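Local coordinates for ESX-1 secretion-associated protein EspB (Mycobacterium marinum, PDB 7P0Z) that is secreted in association with the ESX-1 system and probably assembles into a seven-subunit, channel-like structure involved in protein transport, at residues S189-Q192 with Q193-I197. Numbering follows the deposited sequence.
Sequences SMDQ and QKEWI
S189 accepts a hydrogen bond at its backbone O from Q193 N, 3.0 Å away, opening a run of four i to i+4 bonds that illustrates how an α-helix joins successive turns. A chi1 of -65° puts the CG of Q193 beside its own backbone N, and there it lies against the carbonyl oxygen one turn earlier, 3.5 Å from the same S189 O. M190 O receives K194 N at 2.9 Å. D191 does more: its O takes E195 N, while K194 CB and E195 CG each rest 3.4 Å from that oxygen. The D191 carboxylate, its CG anti to the backbone N (chi1 179°), crosses the K194 chain at an angle, OD1 coming 4.1 Å from CE. Its charge stands 4.4 Å from K194 NZ, beyond salt-bridge range but probably still attractive. K194, bent twice along its chain, instead gives NZ to E195 OE2 in a 2.7 Å salt bridge, meeting the oxygen from above the carboxylate plane; the ammonium thus lies near both carboxylates, bonded to one and close to the other, and probably tempers the repulsion between them. Q192 closes the series by accepting W196 N at 3.0 Å, and the indole NE1 bonds onward to P277 O. Within helix 181-224 of the PPE domain, the turns carrying S189, M190, Q193 and I197 pack against helix 42-81, where L72, E68 and R69 receive them, whereas D191 and E195 face K278 and N275 of a neighbouring subunit.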
ATOM      1  N   SER A 189      13.458 -32.324   3.798  1.00 40.15           N
ATOM      2  CA  SER A 189      12.112 -32.847   3.648  1.00 40.15           C
ATOM      3  C   SER A 189      11.316 -32.744   4.948  1.00 40.15           C
ATOM      4  O   SER A 189      10.147 -32.347   4.937  1.00 40.15           O
ATOM      5  CB  SER A 189      12.185 -34.282   3.156  1.00 40.15           C
ATOM      6  OG  SER A 189      10.906 -34.786   2.867  1.00 40.15           O
ATOM      7  N   MET A 190      11.926 -33.100   6.077  1.00 41.29           N
ATOM      8  CA  MET A 190      11.241 -32.951   7.355  1.00 41.29           C
ATOM      9  C   MET A 190      10.920 -31.498   7.647  1.00 41.29           C
ATOM     10  O   MET A 190       9.871 -31.191   8.213  1.00 41.29           O
ATOM     11  CB  MET A 190      12.063 -33.533   8.489  1.00 41.29           C
ATOM     12  CG  MET A 190      12.073 -35.012   8.515  1.00 41.29           C
ATOM     13  SD  MET A 190      12.803 -35.552  10.040  1.00 41.29           S
ATOM     14  CE  MET A 190      14.452 -34.958   9.757  1.00 41.29           C
ATOM     15  N   ASP A 191      11.813 -30.595   7.279  1.00 40.92           N
ATOM     16  CA  ASP A 191      11.544 -29.182   7.459  1.00 40.92           C
ATOM     17  C   ASP A 191      10.327 -28.751   6.653  1.00 40.92           C
ATOM     18  O   ASP A 191       9.507 -27.959   7.121  1.00 40.92           O
ATOM     19  CB  ASP A 191      12.780 -28.393   7.063  1.00 40.92           C
ATOM     20  CG  ASP A 191      12.592 -26.922   7.194  1.00 40.92           C
ATOM     21  OD1 ASP A 191      12.836 -26.386   8.289  1.00 40.92           O
ATOM     22  OD2 ASP A 191      12.197 -26.287   6.198  1.00 40.92           O
ATOM     23  N   GLN A 192      10.200 -29.260   5.436  1.00 40.11           N
ATOM     24  CA  GLN A 192       9.028 -28.941   4.638  1.00 40.11           C
ATOM     25  C   GLN A 192       7.758 -29.471   5.279  1.00 40.11           C
ATOM     26  O   GLN A 192       6.728 -28.788   5.298  1.00 40.11           O
ATOM     27  CB  GLN A 192       9.187 -29.509   3.245  1.00 40.11           C
ATOM     28  CG  GLN A 192      10.116 -28.737   2.400  1.00 40.11           C
ATOM     29  CD  GLN A 192      10.254 -29.349   1.051  1.00 40.11           C
ATOM     30  OE1 GLN A 192      10.520 -30.534   0.927  1.00 40.11           O
ATOM     31  NE2 GLN A 192      10.039 -28.559   0.026  1.00 40.11           N
ATOM     32  N   GLN A 193       7.800 -30.695   5.783  1.00 40.14           N
ATOM     33  CA  GLN A 193       6.630 -31.226   6.465  1.00 40.14           C
ATOM     34  C   GLN A 193       6.277 -30.377   7.673  1.00 40.14           C
ATOM     35  O   GLN A 193       5.102 -30.149   7.963  1.00 40.14           O
ATOM     36  CB  GLN A 193       6.860 -32.665   6.897  1.00 40.14           C
ATOM     37  CG  GLN A 193       7.029 -33.657   5.785  1.00 40.14           C
ATOM     38  CD  GLN A 193       5.988 -33.547   4.689  1.00 40.14           C
ATOM     39  OE1 GLN A 193       6.320 -33.320   3.533  1.00 40.14           O
ATOM     40  NE2 GLN A 193       4.729 -33.716   5.044  1.00 40.14           N
ATOM     41  N   LYS A 194       7.288 -29.919   8.398  1.00 39.92           N
ATOM     42  CA  LYS A 194       7.059 -29.064   9.545  1.00 39.92           C
ATOM     43  C   LYS A 194       6.376 -27.772   9.126  1.00 39.92           C
ATOM     44  O   LYS A 194       5.444 -27.307   9.792  1.00 39.92           O
ATOM     45  CB  LYS A 194       8.396 -28.783  10.218  1.00 39.92           C
ATOM     46  CG  LYS A 194       8.359 -28.119  11.565  1.00 39.92           C
ATOM     47  CD  LYS A 194       8.318 -26.644  11.423  1.00 39.92           C
ATOM     48  CE  LYS A 194       9.516 -26.179  10.686  1.00 39.92           C
ATOM     49  NZ  LYS A 194       9.520 -24.715  10.561  1.00 39.92           N
ATOM     50  N   GLU A 195       6.830 -27.176   8.032  1.00 40.01           N
ATOM     51  CA  GLU A 195       6.205 -25.953   7.554  1.00 40.01           C
ATOM     52  C   GLU A 195       4.754 -26.180   7.195  1.00 40.01           C
ATOM     53  O   GLU A 195       3.886 -25.362   7.509  1.00 40.01           O
ATOM     54  CB  GLU A 195       6.950 -25.423   6.349  1.00 40.01           C
ATOM     55  CG  GLU A 195       8.249 -24.859   6.713  1.00 40.01           C
ATOM     56  CD  GLU A 195       8.101 -23.584   7.473  1.00 40.01           C
ATOM     57  OE1 GLU A 195       7.147 -22.834   7.191  1.00 40.01           O
ATOM     58  OE2 GLU A 195       8.933 -23.324   8.355  1.00 40.01           O
ATOM     59  N   TRP A 196       4.473 -27.285   6.527  1.00 38.79           N
ATOM     60  CA  TRP A 196       3.099 -27.575   6.171  1.00 38.79           C
ATOM     61  C   TRP A 196       2.241 -27.785   7.408  1.00 38.79           C
ATOM     62  O   TRP A 196       1.089 -27.349   7.452  1.00 38.79           O
ATOM     63  CB  TRP A 196       3.050 -28.791   5.269  1.00 38.79           C
ATOM     64  CG  TRP A 196       1.707 -29.078   4.803  1.00 38.79           C
ATOM     65  CD1 TRP A 196       1.036 -28.449   3.815  1.00 38.79           C
ATOM     66  CD2 TRP A 196       0.831 -30.059   5.323  1.00 38.79           C
ATOM     67  NE1 TRP A 196      -0.206 -28.986   3.672  1.00 38.79           N
ATOM     68  CE2 TRP A 196      -0.359 -29.982   4.591  1.00 38.79           C
ATOM     69  CE3 TRP A 196       0.937 -31.001   6.340  1.00 38.79           C
ATOM     70  CZ2 TRP A 196      -1.430 -30.813   4.835  1.00 38.79           C
ATOM     71  CZ3 TRP A 196      -0.124 -31.821   6.584  1.00 38.79           C
ATOM     72  CH2 TRP A 196      -1.300 -31.723   5.836  1.00 38.79           C
ATOM     73  N   ILE A 197       2.777 -28.458   8.415  1.00 38.68           N
ATOM     74  CA  ILE A 197       2.028 -28.682   9.641  1.00 38.68           C
ATOM     75  C   ILE A 197       1.720 -27.361  10.333  1.00 38.68           C
ATOM     76  O   ILE A 197       0.626 -27.162  10.858  1.00 38.68           O
ATOM     77  CB  ILE A 197       2.796 -29.649  10.559  1.00 38.68           C
ATOM     78  CG1 ILE A 197       2.737 -31.056   9.998  1.00 38.68           C
ATOM     79  CG2 ILE A 197       2.241 -29.631  11.962  1.00 38.68           C
ATOM     80  CD1 ILE A 197       1.418 -31.690  10.141  1.00 38.68           C
TER